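Long-range contacts in beta-glucosidase (Chaetomella raphigera, PDB 6JXG), which probably hydrolyses terminal, non-reducing beta-D-glucosyl residues with release of beta-D-glucose, as a family 3 glycoside hydrolase of cellulose degradation: residues A152-F157 with A195-S200; F228-W233 with L247-P252; T581-Q586 with T621-V626; L337-K342 with L577-F582. One frame throughout, in Å; residues are numbered along the deposited sequence.

Contact 1. Residues A152-F157 with A195-S200; sequences ACAKHF and ASIMCS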
loop_
_atom_site.group_PDB
_atom_site.type_symbol
_atom_site.label_atom_id
_atom_site.label_comp_id
_atom_site.label_asym_id
_atom_site.label_seq_id
_atom_site.Cartn_x
_atom_site.Cartn_y
_atom_site.Cartn_z
ATOM N N ALA A 152 -13.058 6.080 3.980
ATOM C CA ALA A 152 -11.798 5.847 3.321
ATOM C C ALA A 152 -11.897 6.339 1.873
ATOM O O ALA A 152 -12.981 6.638 1.351
ATOM C CB ALA A 152 -11.462 4.333 3.342
ATOM N N CYS A 153 -10.734 6.486 1.251
ATOM C CA CYS A 153 -10.584 7.037 -0.067
ATOM C C CYS A 153 -9.494 6.208 -0.771
ATOM O O CYS A 153 -8.278 6.454 -0.620
ATOM C CB CYS A 153 -10.141 8.505 -0.017
ATOM S SG CYS A 153 -10.059 9.245 -1.722
ATOM N N ALA A 154 -9.922 5.295 -1.609
ATOM C CA ALA A 154 -9.011 4.570 -2.448
ATOM C C ALA A 154 -8.418 5.462 -3.551
ATOM O O ALA A 154 -9.153 6.022 -4.407
ATOM C CB ALA A 154 -9.703 3.362 -3.074
ATOM N N LYS A 155 -7.103 5.531 -3.608
ATOM C CA LYS A 155 -6.440 6.470 -4.545
ATOM C C LYS A 155 -5.252 5.730 -5.184
ATOM O O LYS A 155 -4.743 4.746 -4.564
ATOM C CB LYS A 155 -6.025 7.752 -3.803
ATOM C CG LYS A 155 -4.880 7.655 -2.813
ATOM C CD LYS A 155 -4.767 8.908 -1.926
ATOM C CE LYS A 155 -3.420 8.871 -1.254
ATOM N NZ LYS A 155 -3.162 10.021 -0.375
ATOM N N HIS A 156 -4.731 6.142 -6.327
ATOM C CA HIS A 156 -5.107 7.222 -7.206
ATOM C C HIS A 156 -5.531 6.526 -8.505
ATOM O O HIS A 156 -4.770 5.714 -9.085
ATOM C CB HIS A 156 -3.897 8.117 -7.505
ATOM C CG HIS A 156 -3.140 8.536 -6.286
ATOM N ND1 HIS A 156 -2.207 7.723 -5.672
ATOM C CD2 HIS A 156 -3.208 9.662 -5.540
ATOM C CE1 HIS A 156 -1.705 8.356 -4.623
ATOM N NE2 HIS A 156 -2.276 9.543 -4.544
ATOM N N PHE A 157 -6.782 6.731 -8.881
ATOM C CA PHE A 157 -7.369 6.076 -10.019
ATOM C C PHE A 157 -7.049 6.888 -11.322
ATOM O O PHE A 157 -7.602 7.966 -11.506
ATOM C CB PHE A 157 -8.906 6.012 -9.854
ATOM C CG PHE A 157 -9.598 5.234 -10.973
ATOM C CD1 PHE A 157 -9.659 3.875 -10.907
ATOM C CD2 PHE A 157 -10.139 5.900 -12.118
ATOM C CE1 PHE A 157 -10.299 3.117 -11.933
ATOM C CE2 PHE A 157 -10.765 5.167 -13.137
ATOM C CZ PHE A 157 -10.815 3.765 -13.036
ATOM N N ALA A 195 -15.876 4.436 0.605
ATOM C CA ALA A 195 -16.744 5.646 0.505
ATOM C C ALA A 195 -16.437 6.549 -0.658
ATOM O O ALA A 195 -17.335 7.241 -1.214
ATOM C CB ALA A 195 -16.663 6.423 1.826
ATOM N N SER A 196 -15.143 6.615 -1.020
ATOM C CA SER A 196 -14.660 7.562 -2.049
ATOM C C SER A 196 -13.457 7.000 -2.806
ATOM O O SER A 196 -12.766 6.083 -2.323
ATOM C CB SER A 196 -14.309 8.947 -1.448
ATOM O OG SER A 196 -13.203 8.860 -0.599
ATOM N N ILE A 197 -13.239 7.527 -3.992
ATOM C CA ILE A 197 -12.078 7.163 -4.794
ATOM C C ILE A 197 -11.545 8.451 -5.348
ATOM O O ILE A 197 -12.317 9.353 -5.688
ATOM C CB ILE A 197 -12.513 6.235 -5.971
ATOM C CG1 ILE A 197 -12.913 4.824 -5.439
ATOM C CG2 ILE A 197 -11.432 6.172 -7.006
ATOM C CD1 ILE A 197 -13.636 4.004 -6.453
ATOM N N MET A 198 -10.228 8.599 -5.373
ATOM C CA MET A 198 -9.619 9.819 -5.865
ATOM C C MET A 198 -9.074 9.569 -7.277
ATOM O O MET A 198 -8.353 8.575 -7.503
ATOM C CB MET A 198 -8.429 10.185 -4.965
ATOM C CG MET A 198 -7.750 11.512 -5.283
ATOM S SD MET A 198 -6.248 11.858 -4.370
ATOM C CE MET A 198 -6.949 12.075 -2.727
ATOM N N CYS A 199 -9.359 10.460 -8.216
ATOM C CA CYS A 199 -8.792 10.330 -9.542
ATOM C C CYS A 199 -7.413 10.970 -9.649
ATOM O O CYS A 199 -7.098 11.895 -8.884
ATOM C CB CYS A 199 -9.743 10.853 -10.591
ATOM S SG CYS A 199 -10.450 12.490 -10.342
ATOM N N SER A 200 -6.596 10.490 -10.604
ATOM C CA SER A 200 -5.163 10.768 -10.615
ATOM C C SER A 200 -4.728 11.967 -11.398
ATOM O O SER A 200 -5.456 12.483 -12.184
ATOM C CB SER A 200 -4.393 9.525 -11.075
ATOM O OG SER A 200 -4.761 9.222 -12.401
#
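Met198 lies against Cys153, Lys155 and His156, three residues of the neighbouring parallel strand, and its side chain runs up beside theirs. Its CB is wedged between Lys155 CB, at 3.6 Å, and Cys153 SG, which is 3.7 Å away. With CG swung opposite the backbone N (chi1 -175°), the chain then rises alongside Lys155, both pointing the same way. SD arrives 3.9 Å from His156 CD2, oblique to the imidazole, and the bend at chi3 (-68°) turns CE back to within 3.9 Å of Lys155 CD. The same lysine lays its CG over the centre of one face of the His156 ring, so sulfur, aliphatic chain and imidazole form one packed group. The polar ends are held from outside: Lys155 NZ by Leu107 O, His156 ND1 by Gly112 O.

The backbones are joined by Ala154 N to Ser196 O, Met198 N to Ala154 O, Ser200 N to Phe157 O, and Phe157 N to Met198 O, the last at 2.8 Å and almost straight (176°). A cis peptide precedes His156, and Phe157 pairs with Cys199. At the start of the pair the Ser196 hydroxyl OG donates to Ala152 O (3.0 Å). On the other face Ile197 CG2 meets Phe157 CB at 3.8 Å, against helix 214-222. Adjacent parallel strands joined through helices 175-182 and 184-191 are typical of the beta/alpha barrel of the family 3 N-terminal domain.

Contact 2. Residues F228-W233 with L247-P252; sequences FVVSDW and LDVAMP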
loop_
_atom_site.group_PDB
_atom_site.type_symbol
_atom_site.label_atom_id
_atom_site.label_comp_id
_atom_site.label_asym_id
_atom_site.label_seq_id
_atom_site.Cartn_x
_atom_site.Cartn_y
_atom_site.Cartn_z
ATOM N N PHE A 228 -18.419 8.501 -4.074
ATOM C CA PHE A 228 -18.113 9.702 -4.762
ATOM C C PHE A 228 -16.625 9.713 -5.150
ATOM O O PHE A 228 -15.799 9.078 -4.500
ATOM C CB PHE A 228 -18.497 10.944 -3.994
ATOM C CG PHE A 228 -17.658 11.234 -2.835
ATOM C CD1 PHE A 228 -16.569 12.104 -2.936
ATOM C CD2 PHE A 228 -17.992 10.689 -1.571
ATOM C CE1 PHE A 228 -15.800 12.389 -1.838
ATOM C CE2 PHE A 228 -17.244 10.994 -0.465
ATOM C CZ PHE A 228 -16.146 11.880 -0.561
ATOM N N VAL A 229 -16.364 10.369 -6.267
ATOM C CA VAL A 229 -14.997 10.575 -6.789
ATOM C C VAL A 229 -14.498 11.962 -6.486
ATOM O O VAL A 229 -15.165 12.934 -6.757
ATOM C CB VAL A 229 -14.967 10.328 -8.317
ATOM C CG1 VAL A 229 -13.527 10.503 -8.787
ATOM C CG2 VAL A 229 -15.446 8.901 -8.615
ATOM N N VAL A 230 -13.295 12.044 -5.896
ATOM C CA VAL A 230 -12.676 13.284 -5.549
ATOM C C VAL A 230 -11.414 13.483 -6.376
ATOM O O VAL A 230 -10.723 12.520 -6.711
ATOM C CB VAL A 230 -12.462 13.355 -4.058
ATOM C CG1 VAL A 230 -11.571 12.225 -3.520
ATOM C CG2 VAL A 230 -11.910 14.712 -3.693
ATOM N N SER A 231 -11.093 14.730 -6.720
ATOM C CA SER A 231 -9.878 14.941 -7.480
ATOM C C SER A 231 -8.656 14.847 -6.659
ATOM O O SER A 231 -8.622 15.262 -5.494
ATOM C CB SER A 231 -9.901 16.272 -8.229
ATOM O OG SER A 231 -9.858 17.345 -7.320
ATOM N N ASP A 232 -7.559 14.417 -7.299
ATOM C CA ASP A 232 -6.294 14.709 -6.690
ATOM C C ASP A 232 -6.162 16.235 -6.718
ATOM O O ASP A 232 -6.950 16.934 -7.386
ATOM C CB ASP A 232 -5.149 13.937 -7.376
ATOM C CG ASP A 232 -3.948 13.691 -6.467
ATOM O OD1 ASP A 232 -3.757 14.453 -5.503
ATOM O OD2 ASP A 232 -3.146 12.752 -6.757
ATOM N N TRP A 233 -5.186 16.756 -5.961
ATOM C CA TRP A 233 -5.178 18.146 -5.618
ATOM C C TRP A 233 -4.768 18.965 -6.833
ATOM O O TRP A 233 -3.643 18.930 -7.304
ATOM C CB TRP A 233 -4.368 18.438 -4.383
ATOM C CG TRP A 233 -5.160 18.523 -3.100
ATOM C CD1 TRP A 233 -4.971 19.449 -2.139
ATOM C CD2 TRP A 233 -6.183 17.622 -2.587
ATOM N NE1 TRP A 233 -5.820 19.243 -1.085
ATOM C CE2 TRP A 233 -6.573 18.124 -1.323
ATOM C CE3 TRP A 233 -6.785 16.443 -3.054
ATOM C CZ2 TRP A 233 -7.552 17.514 -0.537
ATOM C CZ3 TRP A 233 -7.750 15.836 -2.283
ATOM C CH2 TRP A 233 -8.127 16.370 -1.014
ATOM N N LEU A 247 -16.661 13.368 -12.166
ATOM C CA LEU A 247 -16.038 13.862 -10.969
ATOM C C LEU A 247 -17.180 14.333 -10.036
ATOM O O LEU A 247 -18.192 14.834 -10.524
ATOM C CB LEU A 247 -15.082 14.980 -11.214
ATOM C CG LEU A 247 -14.286 15.600 -10.078
ATOM C CD1 LEU A 247 -13.340 14.543 -9.515
ATOM C CD2 LEU A 247 -13.494 16.825 -10.519
ATOM N N ASP A 248 -17.005 14.156 -8.719
ATOM C CA ASP A 248 -18.011 14.621 -7.729
ATOM C C ASP A 248 -17.536 15.708 -6.809
ATOM O O ASP A 248 -18.356 16.539 -6.365
ATOM C CB ASP A 248 -18.524 13.471 -6.908
ATOM C CG ASP A 248 -19.126 12.364 -7.785
ATOM O OD1 ASP A 248 -20.036 12.701 -8.606
ATOM O OD2 ASP A 248 -18.702 11.184 -7.658
ATOM N N VAL A 249 -16.253 15.736 -6.513
ATOM C CA VAL A 249 -15.698 16.746 -5.633
ATOM C C VAL A 249 -14.357 17.271 -6.155
ATOM O O VAL A 249 -13.451 16.491 -6.464
ATOM C CB VAL A 249 -15.437 16.192 -4.220
ATOM C CG1 VAL A 249 -14.920 17.286 -3.273
ATOM C CG2 VAL A 249 -16.704 15.578 -3.645
ATOM N N ALA A 250 -14.240 18.597 -6.228
ATOM C CA ALA A 250 -13.035 19.236 -6.721
ATOM C C ALA A 250 -12.190 19.735 -5.579
ATOM O O ALA A 250 -12.610 20.649 -4.881
ATOM C CB ALA A 250 -13.362 20.396 -7.662
ATOM N N MET A 251 -11.023 19.143 -5.395
ATOM C CA MET A 251 -10.140 19.558 -4.325
ATOM C C MET A 251 -8.806 20.080 -4.881
ATOM O O MET A 251 -8.293 19.479 -5.785
ATOM C CB MET A 251 -9.847 18.342 -3.430
ATOM C CG MET A 251 -10.988 18.009 -2.498
ATOM S SD MET A 251 -11.117 19.312 -1.226
ATOM C CE MET A 251 -12.891 19.357 -1.055
ATOM N N PRO A 252 -8.141 21.062 -4.218
ATOM C CA PRO A 252 -8.698 21.743 -3.011
ATOM C C PRO A 252 -9.776 22.759 -3.306
ATOM O O PRO A 252 -10.269 23.440 -2.350
ATOM C CB PRO A 252 -7.482 22.432 -2.403
ATOM C CG PRO A 252 -6.553 22.672 -3.561
ATOM C CD PRO A 252 -6.752 21.499 -4.510
#
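Leu247 opens an extended run that follows helix 239-245 and passes beside strand 228-231 in roughly the same direction, consistent with the next beta-alpha step of the family 3 barrel. Its CD1 comes 3.6 Å from Ser231 N. Asp248 then turns its carboxylate back to the strand: OD2 takes Val229 N at 2.8 Å on its anti lone pair, nearly straight at 170°, and also pairs with Lys220, while OD1 pairs with Arg280. The two cations probably steady the negative charge in this buried place. Val229 O is gripped twice, by the N-H groups of Asp248 and Val249.

Val249 makes the one backbone bridge, with Val230, completed by Ser231 N to Val249 O. Its CG2 meets Phe228 CD1 at 3.5 Å, obliquely to that ring. Past Ala250, Met251 N donates to Ser231 OG (2.9 Å), a hydroxyl that itself donates to Asp232 O. The Met251 CB sits 3.4 Å from the centroid of the Trp233 six-membered ring, only 10° off its normal, a CH-pi contact over the face; CG stays on the ring at CH2 and also touches Val230 CG2, and SD adds an oblique Met-aromatic contact. Trp233 NE1 donates to Val40 O. Met251 and Pro252 would probably lose the flat surface they rest on, and the Val40 carbonyl this donor, if Trp233 were replaced by a leucine. Beyond the cis peptide that precedes it, Pro252 lays CD on the same indole face, 3.9 Å from the centroid of the Trp233 five-membered ring.

Contact 3. Residues T581-Q586 with T621-V626; sequences TFQYSQ and TNSGTV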
loop_
_atom_site.group_PDB
_atom_site.type_symbol
_atom_site.label_atom_id
_atom_site.label_comp_id
_atom_site.label_asym_id
_atom_site.label_seq_id
_atom_site.Cartn_x
_atom_site.Cartn_y
_atom_site.Cartn_z
ATOM N N THR A 581 12.063 -24.033 10.044
ATOM C CA THR A 581 11.716 -24.587 8.729
ATOM C C THR A 581 10.323 -25.137 8.782
ATOM O O THR A 581 9.828 -25.509 9.819
ATOM C CB THR A 581 12.699 -25.728 8.322
ATOM O OG1 THR A 581 12.724 -26.774 9.333
ATOM C CG2 THR A 581 14.086 -25.203 8.125
ATOM N N PHE A 582 9.674 -25.200 7.631
ATOM C CA PHE A 582 8.343 -25.723 7.511
ATOM C C PHE A 582 8.261 -26.760 6.379
ATOM O O PHE A 582 8.954 -26.684 5.352
ATOM C CB PHE A 582 7.413 -24.559 7.193
ATOM C CG PHE A 582 7.417 -23.519 8.229
ATOM C CD1 PHE A 582 6.568 -23.612 9.313
ATOM C CD2 PHE A 582 8.253 -22.428 8.122
ATOM C CE1 PHE A 582 6.572 -22.611 10.301
ATOM C CE2 PHE A 582 8.277 -21.451 9.091
ATOM C CZ PHE A 582 7.425 -21.541 10.172
ATOM N N GLN A 583 7.408 -27.739 6.603
ATOM C CA GLN A 583 7.121 -28.779 5.634
ATOM C C GLN A 583 5.653 -28.799 5.291
ATOM O O GLN A 583 4.823 -28.552 6.145
ATOM C CB GLN A 583 7.539 -30.134 6.159
ATOM C CG GLN A 583 9.059 -30.263 6.195
ATOM C CD GLN A 583 9.492 -31.466 6.998
ATOM O OE1 GLN A 583 8.677 -32.112 7.652
ATOM N NE2 GLN A 583 10.784 -31.740 6.990
ATOM N N TYR A 584 5.350 -29.061 4.032
ATOM C CA TYR A 584 3.986 -28.940 3.564
ATOM C C TYR A 584 3.513 -30.316 3.092
ATOM O O TYR A 584 4.287 -31.036 2.483
ATOM C CB TYR A 584 3.964 -28.030 2.377
ATOM C CG TYR A 584 4.106 -26.557 2.602
ATOM C CD1 TYR A 584 3.111 -25.673 2.154
ATOM C CD2 TYR A 584 5.269 -26.032 3.130
ATOM C CE1 TYR A 584 3.259 -24.298 2.260
ATOM C CE2 TYR A 584 5.381 -24.660 3.321
ATOM C CZ TYR A 584 4.397 -23.812 2.850
ATOM O OH TYR A 584 4.487 -22.473 3.056
ATOM N N SER A 585 2.273 -30.665 3.335
ATOM C CA SER A 585 1.726 -31.890 2.821
ATOM C C SER A 585 0.203 -31.791 2.730
ATOM O O SER A 585 -0.400 -30.759 3.039
ATOM C CB SER A 585 2.124 -33.064 3.703
ATOM O OG SER A 585 1.591 -32.906 4.985
ATOM N N GLN A 586 -0.401 -32.899 2.330
ATOM C CA GLN A 586 -1.854 -33.072 2.377
ATOM C C GLN A 586 -2.655 -32.010 1.625
ATOM O O GLN A 586 -3.507 -31.333 2.184
ATOM C CB GLN A 586 -2.282 -33.191 3.839
ATOM C CG GLN A 586 -1.809 -34.519 4.441
ATOM C CD GLN A 586 -2.444 -34.828 5.779
ATOM O OE1 GLN A 586 -3.669 -34.639 5.968
ATOM N NE2 GLN A 586 -1.641 -35.308 6.715
ATOM N N THR A 621 3.810 -27.914 8.752
ATOM C CA THR A 621 4.451 -28.458 9.934
ATOM C C THR A 621 5.703 -27.695 10.157
ATOM O O THR A 621 6.472 -27.516 9.213
ATOM C CB THR A 621 4.856 -29.918 9.684
ATOM O OG1 THR A 621 3.646 -30.708 9.529
ATOM C CG2 THR A 621 5.605 -30.453 10.857
ATOM N N ASN A 622 5.905 -27.259 11.390
ATOM C CA ASN A 622 7.170 -26.665 11.809
ATOM C C ASN A 622 8.134 -27.807 12.071
ATOM O O ASN A 622 7.969 -28.538 13.047
ATOM C CB ASN A 622 6.988 -25.832 13.082
ATOM C CG ASN A 622 8.265 -25.173 13.570
ATOM O OD1 ASN A 622 9.362 -25.572 13.218
ATOM N ND2 ASN A 622 8.106 -24.105 14.384
ATOM N N SER A 623 9.145 -27.915 11.202
ATOM C CA SER A 623 10.080 -29.034 11.192
ATOM C C SER A 623 11.365 -28.631 11.915
ATOM O O SER A 623 12.306 -29.413 11.973
ATOM C CB SER A 623 10.341 -29.467 9.737
ATOM O OG SER A 623 10.750 -28.370 8.969
ATOM N N GLY A 624 11.420 -27.433 12.501
ATOM C CA GLY A 624 12.630 -26.975 13.152
ATOM C C GLY A 624 12.482 -26.932 14.635
ATOM O O GLY A 624 11.625 -27.580 15.189
ATOM N N THR A 625 13.344 -26.172 15.295
ATOM C CA THR A 625 13.510 -26.287 16.771
ATOM C C THR A 625 13.081 -25.055 17.502
ATOM O O THR A 625 13.187 -25.000 18.744
ATOM C CB THR A 625 15.013 -26.517 17.118
ATOM O OG1 THR A 625 15.755 -25.403 16.654
ATOM C CG2 THR A 625 15.555 -27.736 16.443
ATOM N N VAL A 626 12.579 -24.052 16.770
ATOM C CA VAL A 626 11.997 -22.872 17.383
ATOM C C VAL A 626 10.657 -22.525 16.730
ATOM O O VAL A 626 10.334 -22.993 15.601
ATOM C CB VAL A 626 13.004 -21.670 17.368
ATOM C CG1 VAL A 626 14.387 -22.131 17.882
ATOM C CG2 VAL A 626 13.162 -21.103 15.971
HETATM O O HOH W 1 3.211 -30.877 6.738
HETATM O O HOH W 2 11.986 -29.246 6.470
#
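Thr581 OG1 and Ser623 OG meet hydroxyl to hydroxyl at 2.6 Å, a short hydrogen bond in which either could donate. Both oxygens stand between their own backbone N and carbonyl carbon (chi1 56° and 54°), which turns them to each other across the gap. Ser623 N closes the same link from the backbone, donating to Thr581 O at 2.9 Å. Gln583 stretches its amide past the serine, its CD lying 3.5 Å from Ser623 CB; a water held by Gln583 NE2 also bonds to Ser623 OG.

Further along, Gln583 and Thr621 are an antiparallel hydrogen-bonded pair, with Gln583 N to Thr621 O (2.8 Å) and Thr621 N to Gln583 O. Another water joins Gln583 O, Ser585 OG and Thr621 OG1, the last also bonded to Ser663 OG.

Asn622 is the antiparallel non-hydrogen-bonded partner of Phe582 and probably helps shape the turn carrying Ser623. Its ND2 donates to Val626 O at 2.8 Å, almost in the amide plane, and to Leu658 O; its OD1 appears to accept from Gly624 N as an Asx turn, though that oxygen's placing is doubtful. Without this amide, as with an alanine here, Val626 O and Leu658 O would probably lack their shared donor.

Strand 582-591 flanks central strand 612-622, with 663-671 beyond; Phe582 and Tyr584 reach strand 628-637 of the second sheet, consistent with a fibronectin type III-like beta-sandwich.

Contact 4. Residues L337-K342 with L577-F582; sequences LTNKNK and LSYTTF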
loop_
_atom_site.group_PDB
_atom_site.type_symbol
_atom_site.label_atom_id
_atom_site.label_comp_id
_atom_site.label_asym_id
_atom_site.label_seq_id
_atom_site.Cartn_x
_atom_site.Cartn_y
_atom_site.Cartn_z
ATOM N N LEU A 337 16.395 -12.306 4.546
ATOM C CA LEU A 337 16.840 -12.742 3.210
ATOM C C LEU A 337 17.946 -13.776 3.166
ATOM O O LEU A 337 17.921 -14.675 2.309
ATOM C CB LEU A 337 17.248 -11.540 2.300
ATOM C CG LEU A 337 16.100 -10.547 1.980
ATOM C CD1 LEU A 337 16.652 -9.365 1.135
ATOM C CD2 LEU A 337 14.919 -11.177 1.235
ATOM N N THR A 338 18.903 -13.661 4.062
ATOM C CA THR A 338 19.989 -14.660 4.183
ATOM C C THR A 338 20.287 -14.786 5.645
ATOM O O THR A 338 20.106 -13.838 6.389
ATOM C CB THR A 338 21.318 -14.252 3.464
ATOM O OG1 THR A 338 21.827 -13.060 4.033
ATOM C CG2 THR A 338 21.103 -13.939 2.018
ATOM N N ASN A 339 20.790 -15.949 6.069
ATOM C CA ASN A 339 21.224 -16.163 7.423
ATOM C C ASN A 339 22.113 -17.419 7.462
ATOM O O ASN A 339 21.612 -18.515 7.446
ATOM C CB ASN A 339 19.985 -16.403 8.278
ATOM C CG ASN A 339 20.295 -16.454 9.757
ATOM O OD1 ASN A 339 21.348 -16.022 10.194
ATOM N ND2 ASN A 339 19.380 -16.998 10.544
ATOM N N LYS A 340 23.395 -17.248 7.383
ATOM C CA LYS A 340 24.348 -18.357 7.304
ATOM C C LYS A 340 24.701 -18.888 8.683
ATOM O O LYS A 340 25.142 -18.108 9.532
ATOM C CB LYS A 340 25.597 -17.856 6.645
ATOM C CG LYS A 340 25.375 -17.411 5.209
ATOM C CD LYS A 340 26.708 -17.082 4.553
ATOM C CE LYS A 340 26.668 -15.967 3.519
ATOM N NZ LYS A 340 26.610 -16.497 2.134
ATOM N N ASN A 341 24.610 -20.232 8.829
ATOM C CA ASN A 341 24.613 -21.013 10.102
ATOM C C ASN A 341 24.287 -20.208 11.298
ATOM O O ASN A 341 25.062 -20.079 12.236
ATOM C CB ASN A 341 25.887 -21.781 10.327
ATOM C CG ASN A 341 27.005 -21.094 9.693
ATOM O OD1 ASN A 341 27.299 -19.968 10.083
ATOM N ND2 ASN A 341 27.534 -21.669 8.604
ATOM N N LYS A 342 23.078 -19.679 11.231
ATOM C CA LYS A 342 22.419 -19.161 12.392
ATOM C C LYS A 342 23.155 -17.977 12.959
ATOM O O LYS A 342 23.207 -17.791 14.202
ATOM C CB LYS A 342 22.253 -20.256 13.435
ATOM C CG LYS A 342 21.579 -21.501 12.886
ATOM C CD LYS A 342 21.558 -22.584 13.947
ATOM C CE LYS A 342 20.181 -22.782 14.506
ATOM N NZ LYS A 342 19.579 -24.084 14.129
ATOM N N LEU A 577 12.883 -16.029 4.778
ATOM C CA LEU A 577 13.362 -17.029 5.672
ATOM C C LEU A 577 12.724 -16.906 7.062
ATOM O O LEU A 577 12.030 -15.937 7.353
ATOM C CB LEU A 577 14.899 -16.966 5.813
ATOM C CG LEU A 577 15.638 -17.222 4.535
ATOM C CD1 LEU A 577 17.127 -17.116 4.901
ATOM C CD2 LEU A 577 15.438 -18.564 3.813
ATOM N N SER A 578 12.962 -17.913 7.896
ATOM C CA SER A 578 12.526 -17.942 9.265
ATOM C C SER A 578 13.704 -18.464 10.099
ATOM O O SER A 578 14.716 -18.820 9.539
ATOM C CB SER A 578 11.344 -18.873 9.314
ATOM O OG SER A 578 10.941 -19.172 10.610
ATOM N N TYR A 579 13.587 -18.474 11.420
ATOM C CA TYR A 579 14.601 -19.097 12.279
ATOM C C TYR A 579 14.214 -20.560 12.427
ATOM O O TYR A 579 14.952 -21.281 13.067
ATOM C CB TYR A 579 14.617 -18.452 13.659
ATOM C CG TYR A 579 15.162 -17.037 13.682
ATOM C CD1 TYR A 579 16.018 -16.562 12.673
ATOM C CD2 TYR A 579 14.782 -16.168 14.660
ATOM C CE1 TYR A 579 16.532 -15.261 12.706
ATOM C CE2 TYR A 579 15.292 -14.880 14.692
ATOM C CZ TYR A 579 16.163 -14.423 13.723
ATOM O OH TYR A 579 16.626 -13.129 13.837
ATOM N N THR A 580 13.041 -20.981 11.906
ATOM C CA THR A 580 12.768 -22.399 11.677
ATOM C C THR A 580 12.528 -22.784 10.232
ATOM O O THR A 580 12.779 -22.011 9.325
ATOM C CB THR A 580 11.392 -22.931 12.147
ATOM O OG1 THR A 580 10.381 -21.927 12.362
ATOM C CG2 THR A 580 11.512 -23.971 13.014
ATOM N N THR A 581 12.063 -24.033 10.044
ATOM C CA THR A 581 11.716 -24.587 8.729
ATOM C C THR A 581 10.323 -25.137 8.782
ATOM O O THR A 581 9.828 -25.509 9.819
ATOM C CB THR A 581 12.699 -25.728 8.322
ATOM O OG1 THR A 581 12.724 -26.774 9.333
ATOM C CG2 THR A 581 14.086 -25.203 8.125
ATOM N N PHE A 582 9.674 -25.200 7.631
ATOM C CA PHE A 582 8.343 -25.723 7.511
ATOM C C PHE A 582 8.261 -26.760 6.379
ATOM O O PHE A 582 8.954 -26.684 5.352
ATOM C CB PHE A 582 7.413 -24.559 7.193
ATOM C CG PHE A 582 7.417 -23.519 8.229
ATOM C CD1 PHE A 582 6.568 -23.612 9.313
ATOM C CD2 PHE A 582 8.253 -22.428 8.122
ATOM C CE1 PHE A 582 6.572 -22.611 10.301
ATOM C CE2 PHE A 582 8.277 -21.451 9.091
ATOM C CZ PHE A 582 7.425 -21.541 10.172
HETATM O O HOH W 3 17.282 -18.723 9.180
#
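A classic beta bulge, Leu337 and Thr338 both set opposite Ile501, marks the outer strand 335-339 of the sheet in the family 3 C-terminal domain, and Leu577 packs against it. One methyl carries most of that touch: Leu577 CD1 is 3.6 Å from Leu337 O and 3.8 Å from Thr338 CA, so within these two segments the methyl rests mainly on backbone; Leu577 also touches the Leu336 side chain. Leu337 O is bonded to Tyr575 OH, which keeps this carbonyl satisfied beside the methyl.

The second touch is between Asn339 and Tyr579. With CG trans to N (chi1 -172°), Asn339 sends ND2 to 4.0 Å from Tyr579 CE1, with amide and ring planes 57° apart. Asn339 OD1 is taken by Leu344 N, and Tyr579 OH by Ile518 O, so both groups are fixed from outside. A water spans the remaining distance, accepting from Asn339 ND2 (3.0 Å) and donating to Ser578 O. Ser578 OG accepts from Thr580 N, an ST turn that bends the connecting chain. The chemistry is thus an apolar touch plus a water-mediated polar link, while direct bonding between strand and loop comes from neighbours: the Leu577-Leu336 backbone bond and Tyr575 OH.

Contacts 1 and 2 are continuous parts of the N-terminal barrel, their centres 9 Å apart: strand 196-199 serves both, with Ile197 O 2.9 Å from Val230 N. His156 CD2 and Asp232 OD2 come within 3.3 Å, at the C-terminal strand ends, where family 3 enzymes generally hold their active site. Contacts 3 and 4 lie on the opposite side of the chain's centre, about 42 and 40 Å from contact 1 between centres. Their own centres are 13 Å apart and they share Thr581 and Phe582, so one chain passes from the loop packed on strand 335-339 directly into the later sheet. In contact 4, the side chain of Asn339 is about 7 Å from a bound alpha-D-mannopyranose, a glycan attached to the protein.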